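Local atomic coordinates of putative epimerase (Burkholderia cenocepacia, PDB entry 4LW8), a protein that probably acts as an NAD(P)-dependent sugar-nucleotide epimerase or dehydratase, with a likely role in making the O-antigen of bacterial lipopolysaccharide. Residues A[19-30]-A[83-93]; A[127-137]-A[177-186]. One frame throughout, in Å; residues are numbered along the deposited sequence. Where two conformers were deposited one is given.

Contact 1: residues A[19-30]-A[83-93]; sequences RRAFVTGLTGFT and DARPDAVVHLA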
loop_
_atom_site.group_PDB
_atom_site.type_symbol
_atom_site.label_atom_id
_atom_site.label_comp_id
_atom_site.label_asym_id
_atom_site.label_seq_id
_atom_site.Cartn_x
_atom_site.Cartn_y
_atom_site.Cartn_z
ATOM N N ARG A 19 -32.225 0.804 -14.588
ATOM C CA ARG A 19 -31.201 0.464 -13.601
ATOM C C ARG A 19 -29.824 0.329 -14.251
ATOM O O ARG A 19 -29.639 -0.456 -15.179
ATOM C CB ARG A 19 -31.570 -0.831 -12.881
ATOM C CG ARG A 19 -30.707 -1.125 -11.676
ATOM C CD ARG A 19 -31.227 -2.336 -10.922
ATOM N NE ARG A 19 -30.681 -2.405 -9.569
ATOM C CZ ARG A 19 -30.615 -3.519 -8.845
ATOM N NH1 ARG A 19 -31.053 -4.669 -9.349
ATOM N NH2 ARG A 19 -30.103 -3.482 -7.620
ATOM N N ARG A 20 -28.852 1.087 -13.757
ATOM C CA ARG A 20 -27.583 1.184 -14.454
ATOM C C ARG A 20 -26.408 0.573 -13.695
ATOM O O ARG A 20 -26.320 0.636 -12.465
ATOM C CB ARG A 20 -27.284 2.650 -14.774
ATOM C CG ARG A 20 -28.290 3.264 -15.747
ATOM C CD ARG A 20 -28.239 4.759 -15.654
ATOM N NE ARG A 20 -29.045 5.454 -16.645
ATOM C CZ ARG A 20 -28.766 6.689 -17.040
ATOM N NH1 ARG A 20 -27.705 7.299 -16.529
ATOM N NH2 ARG A 20 -29.513 7.303 -17.943
ATOM N N ALA A 21 -25.504 -0.029 -14.455
ATOM C CA ALA A 21 -24.222 -0.464 -13.914
ATOM C C ALA A 21 -23.125 0.320 -14.599
ATOM O O ALA A 21 -23.279 0.737 -15.753
ATOM C CB ALA A 21 -24.023 -1.945 -14.113
ATOM N N PHE A 22 -22.021 0.520 -13.880
ATOM C CA PHE A 22 -20.871 1.246 -14.383
ATOM C C PHE A 22 -19.624 0.390 -14.150
ATOM O O PHE A 22 -19.305 0.035 -13.011
ATOM C CB PHE A 22 -20.764 2.603 -13.678
ATOM C CG PHE A 22 -19.655 3.485 -14.181
ATOM C CD1 PHE A 22 -19.686 4.001 -15.467
ATOM C CD2 PHE A 22 -18.593 3.828 -13.345
ATOM C CE1 PHE A 22 -18.676 4.834 -15.923
ATOM C CE2 PHE A 22 -17.568 4.651 -13.798
ATOM C CZ PHE A 22 -17.610 5.160 -15.086
ATOM N N VAL A 23 -18.944 0.029 -15.230
ATOM C CA VAL A 23 -17.805 -0.892 -15.154
ATOM C C VAL A 23 -16.563 -0.243 -15.711
ATOM O O VAL A 23 -16.527 0.092 -16.883
ATOM C CB VAL A 23 -18.064 -2.193 -15.940
ATOM C CG1 VAL A 23 -16.872 -3.134 -15.812
ATOM C CG2 VAL A 23 -19.389 -2.862 -15.463
ATOM N N THR A 24 -15.537 -0.049 -14.888
ATOM C CA THR A 24 -14.286 0.446 -15.440
ATOM C C THR A 24 -13.553 -0.691 -16.165
ATOM O O THR A 24 -13.633 -1.843 -15.753
ATOM C CB THR A 24 -13.378 1.046 -14.363
ATOM O OG1 THR A 24 -13.003 0.023 -13.425
ATOM C CG2 THR A 24 -14.094 2.204 -13.649
ATOM N N GLY A 25 -12.845 -0.366 -17.247
ATOM C CA GLY A 25 -12.162 -1.388 -18.037
ATOM C C GLY A 25 -13.170 -2.350 -18.647
ATOM O O GLY A 25 -12.902 -3.542 -18.774
ATOM N N LEU A 26 -14.339 -1.821 -19.015
ATOM C CA LEU A 26 -15.443 -2.628 -19.531
ATOM C C LEU A 26 -15.074 -3.464 -20.765
ATOM O O LEU A 26 -15.570 -4.587 -20.916
ATOM C CB LEU A 26 -16.639 -1.726 -19.887
ATOM C CG LEU A 26 -17.873 -2.366 -20.538
ATOM C CD1 LEU A 26 -18.380 -3.556 -19.729
ATOM C CD2 LEU A 26 -18.982 -1.340 -20.701
ATOM N N THR A 27 -14.217 -2.939 -21.644
ATOM C CA THR A 27 -13.937 -3.658 -22.894
ATOM C C THR A 27 -12.724 -4.596 -22.780
ATOM O O THR A 27 -12.324 -5.215 -23.748
ATOM C CB THR A 27 -13.726 -2.695 -24.093
ATOM O OG1 THR A 27 -12.630 -1.812 -23.827
ATOM C CG2 THR A 27 -14.996 -1.869 -24.338
ATOM N N GLY A 28 -12.150 -4.726 -21.589
ATOM C CA GLY A 28 -11.071 -5.690 -21.423
ATOM C C GLY A 28 -11.628 -7.106 -21.360
ATOM O O GLY A 28 -12.844 -7.318 -21.470
ATOM N N PHE A 29 -10.739 -8.072 -21.174
ATOM C CA PHE A 29 -11.105 -9.481 -21.099
ATOM C C PHE A 29 -12.213 -9.766 -20.079
ATOM O O PHE A 29 -13.260 -10.290 -20.432
ATOM C CB PHE A 29 -9.864 -10.306 -20.756
ATOM C CG PHE A 29 -10.162 -11.717 -20.325
ATOM C CD1 PHE A 29 -10.765 -12.611 -21.197
ATOM C CD2 PHE A 29 -9.790 -12.161 -19.064
ATOM C CE1 PHE A 29 -11.024 -13.905 -20.807
ATOM C CE2 PHE A 29 -10.046 -13.446 -18.671
ATOM C CZ PHE A 29 -10.663 -14.325 -19.543
ATOM N N THR A 30 -11.992 -9.401 -18.826
ATOM C CA THR A 30 -12.960 -9.671 -17.765
ATOM C C THR A 30 -14.243 -8.867 -17.962
ATOM O O THR A 30 -15.349 -9.374 -17.771
ATOM C CB THR A 30 -12.359 -9.349 -16.388
ATOM O OG1 THR A 30 -11.165 -10.130 -16.208
ATOM C CG2 THR A 30 -13.346 -9.680 -15.281
ATOM N N ASP A 83 -23.027 11.293 -14.989
ATOM C CA ASP A 83 -23.836 11.001 -16.173
ATOM C C ASP A 83 -24.388 9.574 -16.073
ATOM O O ASP A 83 -25.569 9.335 -16.311
ATOM C CB ASP A 83 -22.977 11.166 -17.437
ATOM C CG ASP A 83 -23.791 11.130 -18.746
ATOM O OD1 ASP A 83 -25.005 11.402 -18.740
ATOM O OD2 ASP A 83 -23.189 10.823 -19.792
ATOM N N ALA A 84 -23.513 8.630 -15.727
ATOM C CA ALA A 84 -23.883 7.224 -15.628
ATOM C C ALA A 84 -24.856 6.951 -14.467
ATOM O O ALA A 84 -25.737 6.109 -14.586
ATOM C CB ALA A 84 -22.622 6.357 -15.489
ATOM N N ARG A 85 -24.677 7.649 -13.347
ATOM C CA ARG A 85 -25.544 7.493 -12.170
ATOM C C ARG A 85 -25.756 6.026 -11.765
ATOM O O ARG A 85 -26.884 5.588 -11.591
ATOM C CB ARG A 85 -26.903 8.146 -12.401
ATOM C CG ARG A 85 -26.837 9.653 -12.364
ATOM C CD ARG A 85 -28.208 10.296 -12.275
ATOM N NE ARG A 85 -29.037 10.079 -13.460
ATOM C CZ ARG A 85 -28.848 10.673 -14.639
ATOM N NH1 ARG A 85 -27.819 11.509 -14.828
ATOM N NH2 ARG A 85 -29.683 10.410 -15.641
ATOM N N PRO A 86 -24.675 5.260 -11.621
ATOM C CA PRO A 86 -24.898 3.823 -11.450
ATOM C C PRO A 86 -25.496 3.418 -10.107
ATOM O O PRO A 86 -25.251 4.077 -9.103
ATOM C CB PRO A 86 -23.481 3.255 -11.575
ATOM C CG PRO A 86 -22.631 4.336 -11.008
ATOM C CD PRO A 86 -23.245 5.610 -11.506
ATOM N N ASP A 87 -26.280 2.343 -10.108
ATOM C CA ASP A 87 -26.619 1.684 -8.858
ATOM C C ASP A 87 -25.558 0.638 -8.499
ATOM O O ASP A 87 -25.331 0.367 -7.326
ATOM C CB ASP A 87 -27.994 1.022 -8.931
ATOM C CG ASP A 87 -28.499 0.591 -7.570
ATOM O OD1 ASP A 87 -28.572 1.452 -6.659
ATOM O OD2 ASP A 87 -28.817 -0.607 -7.412
ATOM N N ALA A 88 -24.906 0.061 -9.501
ATOM C CA ALA A 88 -23.846 -0.934 -9.272
ATOM C C ALA A 88 -22.563 -0.546 -10.002
ATOM O O ALA A 88 -22.603 -0.088 -11.138
ATOM C CB ALA A 88 -24.296 -2.320 -9.721
ATOM N N VAL A 89 -21.427 -0.725 -9.341
ATOM C CA VAL A 89 -20.142 -0.402 -9.941
ATOM C C VAL A 89 -19.212 -1.604 -9.853
ATOM O O VAL A 89 -19.120 -2.238 -8.806
ATOM C CB VAL A 89 -19.480 0.824 -9.244
ATOM C CG1 VAL A 89 -18.089 1.086 -9.809
ATOM C CG2 VAL A 89 -20.363 2.068 -9.387
ATOM N N VAL A 90 -18.529 -1.927 -10.947
ATOM C CA VAL A 90 -17.494 -2.948 -10.891
ATOM C C VAL A 90 -16.209 -2.330 -11.410
ATOM O O VAL A 90 -16.131 -1.885 -12.547
ATOM C CB VAL A 90 -17.843 -4.212 -11.701
ATOM C CG1 VAL A 90 -16.755 -5.295 -11.489
ATOM C CG2 VAL A 90 -19.178 -4.762 -11.273
ATOM N N HIS A 91 -15.205 -2.287 -10.553
ATOM C CA HIS A 91 -13.941 -1.657 -10.899
ATOM C C HIS A 91 -12.934 -2.707 -11.356
ATOM O O HIS A 91 -12.359 -3.406 -10.535
ATOM C CB HIS A 91 -13.417 -0.888 -9.699
ATOM C CG HIS A 91 -12.092 -0.224 -9.921
ATOM N ND1 HIS A 91 -11.768 0.438 -11.079
ATOM C CD2 HIS A 91 -11.015 -0.114 -9.098
ATOM C CE1 HIS A 91 -10.542 0.938 -10.968
ATOM N NE2 HIS A 91 -10.072 0.618 -9.779
ATOM N N LEU A 92 -12.751 -2.818 -12.669
ATOM C CA LEU A 92 -11.862 -3.832 -13.252
ATOM C C LEU A 92 -10.592 -3.226 -13.829
ATOM O O LEU A 92 -9.612 -3.932 -14.043
ATOM C CB LEU A 92 -12.584 -4.613 -14.363
ATOM C CG LEU A 92 -13.882 -5.308 -13.936
ATOM C CD1 LEU A 92 -14.619 -5.891 -15.144
ATOM C CD2 LEU A 92 -13.601 -6.382 -12.883
ATOM N N ALA A 93 -10.632 -1.927 -14.129
ATOM C CA ALA A 93 -9.517 -1.263 -14.808
ATOM C C ALA A 93 -8.296 -1.192 -13.901
ATOM O O ALA A 93 -8.377 -0.689 -12.782
ATOM C CB ALA A 93 -9.930 0.137 -15.270
#
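Two parallel strands of the Rossmann-type sheet, 20-24 and 88-91, meet here, with Thr24 and His91 touching at their C-terminal ends. Thr24 OG1 lies 2.7 Å from His91 ND1, at the edge of the imidazole, in a hydrogen bond. The hydroxyl sits between the backbone N and the carbonyl carbon of Thr24 (chi1 63°). From there it also accepts the amide of Ala93, 3.1 Å from Ala93 N to Thr24 OG1 and nearly straight at 171°. A weak bond from Leu92 N adds to this grip. On the far side of the imidazole, NE2 is bonded to Thr114.

Between the strands run ordinary parallel-sheet bonds, such as Val90 N to Phe22 O, 3.0 Å. The loop after Thr24 is the glycine-rich turn that follows the first strand of the nucleotide-binding fold, as in other members of this family. Gly25 has positive phi, and its CA comes within 4.2 Å of Ala93 CA. On the face that carries Ala21 and Val23, Val23 CG1 packs on Leu92 CD1 at 3.6 Å.

Just before strand 88-91, Pro86 CB packs against Phe22 CB (3.5 Å), and the Phe22 ring reaches Ala84 CB. Arg20 extends past the end of helix 74-84. Its NH1 bonds Ala84 O at 3.0 Å. Ala84 O lies in the guanidinium plane, but NH1 stands above the plane of that carbonyl. A weaker bond goes to Asp83 O. Arg19 is poorly ordered; its NH2 makes a salt bridge with Asp87 OD2 (3.2 Å), while Asp87 OD1 probably bonds Ser129 OG.

Contact 2: residues A[127-137]-A[177-186]; sequences RPSAVLLASSA and RLPIVIARPF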
loop_
_atom_site.group_PDB
_atom_site.type_symbol
_atom_site.label_atom_id
_atom_site.label_comp_id
_atom_site.label_asym_id
_atom_site.label_seq_id
_atom_site.Cartn_x
_atom_site.Cartn_y
_atom_site.Cartn_z
ATOM N N ARG A 127 -25.826 7.770 -4.219
ATOM C CA ARG A 127 -24.642 6.931 -4.245
ATOM C C ARG A 127 -25.054 5.509 -4.596
ATOM O O ARG A 127 -26.169 5.098 -4.291
ATOM C CB ARG A 127 -23.915 6.994 -2.901
ATOM C CG ARG A 127 -23.150 8.306 -2.693
ATOM C CD ARG A 127 -22.741 8.476 -1.236
ATOM N NE ARG A 127 -22.052 9.739 -0.989
ATOM C CZ ARG A 127 -21.747 10.201 0.223
ATOM N NH1 ARG A 127 -22.083 9.502 1.302
ATOM N NH2 ARG A 127 -21.121 11.364 0.358
ATOM N N PRO A 128 -24.163 4.760 -5.263
ATOM C CA PRO A 128 -24.500 3.392 -5.683
ATOM C C PRO A 128 -24.814 2.472 -4.500
ATOM O O PRO A 128 -24.355 2.732 -3.391
ATOM C CB PRO A 128 -23.245 2.928 -6.442
ATOM C CG PRO A 128 -22.165 3.873 -6.037
ATOM C CD PRO A 128 -22.812 5.167 -5.672
ATOM N N SER A 129 -25.607 1.429 -4.729
ATOM C CA SER A 129 -25.950 0.462 -3.685
ATOM C C SER A 129 -24.820 -0.548 -3.466
ATOM O O SER A 129 -24.753 -1.217 -2.429
ATOM C CB SER A 129 -27.244 -0.282 -4.039
ATOM O OG SER A 129 -28.311 0.611 -4.291
ATOM N N ALA A 130 -23.938 -0.677 -4.456
ATOM C CA ALA A 130 -22.827 -1.627 -4.356
ATOM C C ALA A 130 -21.662 -1.221 -5.254
ATOM O O ALA A 130 -21.850 -0.935 -6.444
ATOM C CB ALA A 130 -23.293 -3.024 -4.706
ATOM N N VAL A 131 -20.471 -1.185 -4.666
ATOM C CA VAL A 131 -19.240 -0.877 -5.379
ATOM C C VAL A 131 -18.265 -2.042 -5.201
ATOM O O VAL A 131 -17.726 -2.234 -4.135
ATOM C CB VAL A 131 -18.606 0.420 -4.854
ATOM C CG1 VAL A 131 -17.325 0.774 -5.634
ATOM C CG2 VAL A 131 -19.619 1.560 -4.903
ATOM N N LEU A 132 -18.053 -2.820 -6.252
ATOM C CA LEU A 132 -17.184 -3.982 -6.180
ATOM C C LEU A 132 -15.826 -3.641 -6.763
ATOM O O LEU A 132 -15.721 -3.266 -7.927
ATOM C CB LEU A 132 -17.783 -5.164 -6.944
ATOM C CG LEU A 132 -16.935 -6.443 -6.975
ATOM C CD1 LEU A 132 -16.724 -7.025 -5.566
ATOM C CD2 LEU A 132 -17.565 -7.465 -7.889
ATOM N N LEU A 133 -14.783 -3.763 -5.957
ATOM C CA LEU A 133 -13.439 -3.506 -6.448
ATOM C C LEU A 133 -12.708 -4.825 -6.678
ATOM O O LEU A 133 -12.691 -5.695 -5.808
ATOM C CB LEU A 133 -12.675 -2.633 -5.460
ATOM C CG LEU A 133 -13.432 -1.369 -5.024
ATOM C CD1 LEU A 133 -12.643 -0.574 -4.014
ATOM C CD2 LEU A 133 -13.762 -0.487 -6.203
ATOM N N ALA A 134 -12.096 -4.977 -7.845
ATOM C CA ALA A 134 -11.318 -6.179 -8.104
ATOM C C ALA A 134 -9.894 -5.984 -7.616
ATOM O O ALA A 134 -9.111 -5.275 -8.234
ATOM C CB ALA A 134 -11.344 -6.532 -9.605
ATOM N N SER A 135 -9.561 -6.610 -6.491
ATOM C CA SER A 135 -8.180 -6.705 -6.053
ATOM C C SER A 135 -7.598 -7.937 -6.727
ATOM O O SER A 135 -7.935 -8.255 -7.878
ATOM C CB SER A 135 -8.084 -6.795 -4.526
ATOM O OG SER A 135 -6.738 -6.751 -4.075
ATOM N N SER A 136 -6.719 -8.638 -6.024
ATOM C CA SER A 136 -6.103 -9.832 -6.587
ATOM C C SER A 136 -5.616 -10.758 -5.486
ATOM O O SER A 136 -5.156 -10.300 -4.454
ATOM C CB SER A 136 -4.927 -9.460 -7.491
ATOM O OG SER A 136 -4.205 -10.632 -7.843
ATOM N N ALA A 137 -5.682 -12.063 -5.717
ATOM C CA ALA A 137 -5.094 -13.001 -4.771
ATOM C C ALA A 137 -3.566 -12.903 -4.740
ATOM O O ALA A 137 -2.926 -13.522 -3.887
ATOM C CB ALA A 137 -5.523 -14.421 -5.092
ATOM N N ARG A 177 -18.759 6.362 3.221
ATOM C CA ARG A 177 -19.509 7.042 2.168
ATOM C C ARG A 177 -20.062 6.085 1.117
ATOM O O ARG A 177 -21.050 6.395 0.458
ATOM C CB ARG A 177 -18.626 8.112 1.507
ATOM C CG ARG A 177 -18.562 9.418 2.328
ATOM C CD ARG A 177 -17.287 10.214 2.058
ATOM N NE ARG A 177 -16.098 9.578 2.629
ATOM C CZ ARG A 177 -14.873 10.098 2.584
ATOM N NH1 ARG A 177 -14.665 11.261 1.974
ATOM N NH2 ARG A 177 -13.853 9.453 3.141
ATOM N N LEU A 178 -19.448 4.912 0.981
ATOM C CA LEU A 178 -19.819 3.982 -0.086
ATOM C C LEU A 178 -19.850 2.536 0.402
ATOM O O LEU A 178 -19.029 2.144 1.224
ATOM C CB LEU A 178 -18.842 4.104 -1.270
ATOM C CG LEU A 178 -18.728 5.412 -2.075
ATOM C CD1 LEU A 178 -17.496 5.335 -3.007
ATOM C CD2 LEU A 178 -19.979 5.649 -2.899
ATOM N N PRO A 179 -20.788 1.733 -0.126
ATOM C CA PRO A 179 -20.836 0.295 0.179
ATOM C C PRO A 179 -19.839 -0.482 -0.671
ATOM O O PRO A 179 -20.120 -0.808 -1.824
ATOM C CB PRO A 179 -22.266 -0.089 -0.165
ATOM C CG PRO A 179 -22.658 0.881 -1.249
ATOM C CD PRO A 179 -21.923 2.162 -0.966
ATOM N N ILE A 180 -18.685 -0.786 -0.090
ATOM C CA ILE A 180 -17.546 -1.272 -0.870
ATOM C C ILE A 180 -17.257 -2.733 -0.573
ATOM O O ILE A 180 -17.078 -3.116 0.580
ATOM C CB ILE A 180 -16.273 -0.427 -0.589
ATOM C CG1 ILE A 180 -16.488 1.007 -1.079
ATOM C CG2 ILE A 180 -15.015 -1.051 -1.268
ATOM C CD1 ILE A 180 -15.413 1.998 -0.626
ATOM N N VAL A 181 -17.227 -3.540 -1.627
ATOM C CA VAL A 181 -16.921 -4.960 -1.538
ATOM C C VAL A 181 -15.637 -5.198 -2.303
ATOM O O VAL A 181 -15.467 -4.673 -3.409
ATOM C CB VAL A 181 -18.061 -5.823 -2.111
ATOM C CG1 VAL A 181 -17.780 -7.297 -1.890
ATOM C CG2 VAL A 181 -19.379 -5.436 -1.441
ATOM N N ILE A 182 -14.722 -5.961 -1.706
ATOM C CA ILE A 182 -13.439 -6.219 -2.347
ATOM C C ILE A 182 -13.350 -7.692 -2.759
ATOM O O ILE A 182 -13.597 -8.590 -1.953
ATOM C CB ILE A 182 -12.239 -5.846 -1.419
ATOM C CG1 ILE A 182 -12.237 -4.335 -1.099
ATOM C CG2 ILE A 182 -10.929 -6.262 -2.087
ATOM C CD1 ILE A 182 -11.276 -3.910 0.010
ATOM N N ALA A 183 -13.016 -7.940 -4.025
ATOM C CA ALA A 183 -12.817 -9.300 -4.482
ATOM C C ALA A 183 -11.322 -9.580 -4.643
ATOM O O ALA A 183 -10.571 -8.722 -5.120
ATOM C CB ALA A 183 -13.587 -9.546 -5.792
ATOM N N ARG A 184 -10.870 -10.743 -4.172
ATOM C CA ARG A 184 -9.503 -11.198 -4.444
ATOM C C ARG A 184 -9.530 -12.440 -5.326
ATOM O O ARG A 184 -9.463 -13.559 -4.816
ATOM C CB ARG A 184 -8.730 -11.501 -3.153
ATOM C CG ARG A 184 -8.330 -10.284 -2.348
ATOM C CD ARG A 184 -7.818 -10.685 -0.971
ATOM N NE ARG A 184 -7.383 -9.524 -0.208
ATOM C CZ ARG A 184 -7.057 -9.555 1.081
ATOM N NH1 ARG A 184 -7.106 -10.698 1.752
ATOM N NH2 ARG A 184 -6.685 -8.435 1.694
ATOM N N PRO A 185 -9.653 -12.251 -6.648
ATOM C CA PRO A 185 -9.688 -13.411 -7.546
ATOM C C PRO A 185 -8.365 -14.144 -7.572
ATOM O O PRO A 185 -7.297 -13.520 -7.584
ATOM C CB PRO A 185 -9.979 -12.788 -8.925
ATOM C CG PRO A 185 -9.413 -11.367 -8.812
ATOM C CD PRO A 185 -9.770 -10.972 -7.388
ATOM N N PHE A 186 -8.423 -15.462 -7.573
ATOM C CA PHE A 186 -7.227 -16.240 -7.890
ATOM C C PHE A 186 -7.097 -16.278 -9.415
ATOM O O PHE A 186 -7.825 -15.552 -10.092
ATOM C CB PHE A 186 -7.302 -17.633 -7.255
ATOM C CG PHE A 186 -6.963 -17.630 -5.787
ATOM C CD1 PHE A 186 -7.764 -16.939 -4.880
ATOM C CD2 PHE A 186 -5.802 -18.255 -5.322
ATOM C CE1 PHE A 186 -7.443 -16.898 -3.527
ATOM C CE2 PHE A 186 -5.464 -18.219 -3.956
ATOM C CZ PHE A 186 -6.288 -17.542 -3.060
HETATM O O HOH W 1 -23.561 7.265 1.821
HETATM O O HOH W 2 -5.582 -11.943 -10.071
#
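Val131 and Ile180 begin the parallel pairing of strands 130-134 and 180-185 in the Rossmann-type sheet. The paired region is tight and buried. Its amides and carbonyls bond in regular succession. Ala183 N meets Leu133 O at 2.9 Å and 177°, and Leu133 N meets Val181 O at 2.8 Å.

Each face of the sheet has its own packing. On one, Leu132 CD1 reaches across to Val181 CG1 (3.8 Å) and also touches Ala183 CB. Its CG points opposite the backbone N (chi1 178°), and chi2 of 63° swings CD1 toward the other strand. Tyr234 and Ile238 of helix 227-240 cover Leu132 on this side. On the other face, the Leu133 and Ile180 side chains cross obliquely, with CD1 of Leu133 3.7 Å from CG2 of Ile180, and Ala171 of helix 159-172 lies against Leu133. Just past strand 130-134, Ser135 CB packs on Ile182 CG2, while Ser135 OG is bonded to Glu168 of helix 159-172. Glu168, outside both segments, also forms a salt bridge with Arg184.

The N-terminal end is looser and more exposed. Arg127 and Arg177 are joined there mainly by packing and water. Arg177 CB lies over one face of the Arg127 guanidinium, offset toward its rim. A water at the guanidinium edge accepts from Arg127 NH1 (2.7 Å) and donates to Arg177 O. Arg127 NE is bonded to Ser122 O. Nearby, Leu178 CD2 fits against Pro128 CD at 4.0 Å.

Beyond the regular strand pairing, the segments stay close. Ala137 N bonds Pro185 O from above the carbonyl plane. Ala137 CB makes a CH-pi contact over the centre of the Phe186 ring, 3.4 Å from CB to the ring centroid.

From the N terminus, the chain lays down strand 20-24, passes through helix 29-40, strands 44-49 and 65-68 and helix 74-84, and returns as strand 88-91. Contact 1 closes that loop. Helix 103-122 then leads to strand 130-134. Contact 2 closes the next loop, which contains helix 159-172, when strand 180-189 arrives. The two loops follow one another, neither nested nor crossed. Strands 88-91 and 130-134 are neighbours, so the four strands form a parallel run, in the order 20-24, 88-91, 130-134, 180-189, within a larger mixed sheet. Val89 O to Leu132 N (2.8 Å) probably bonds across this seam.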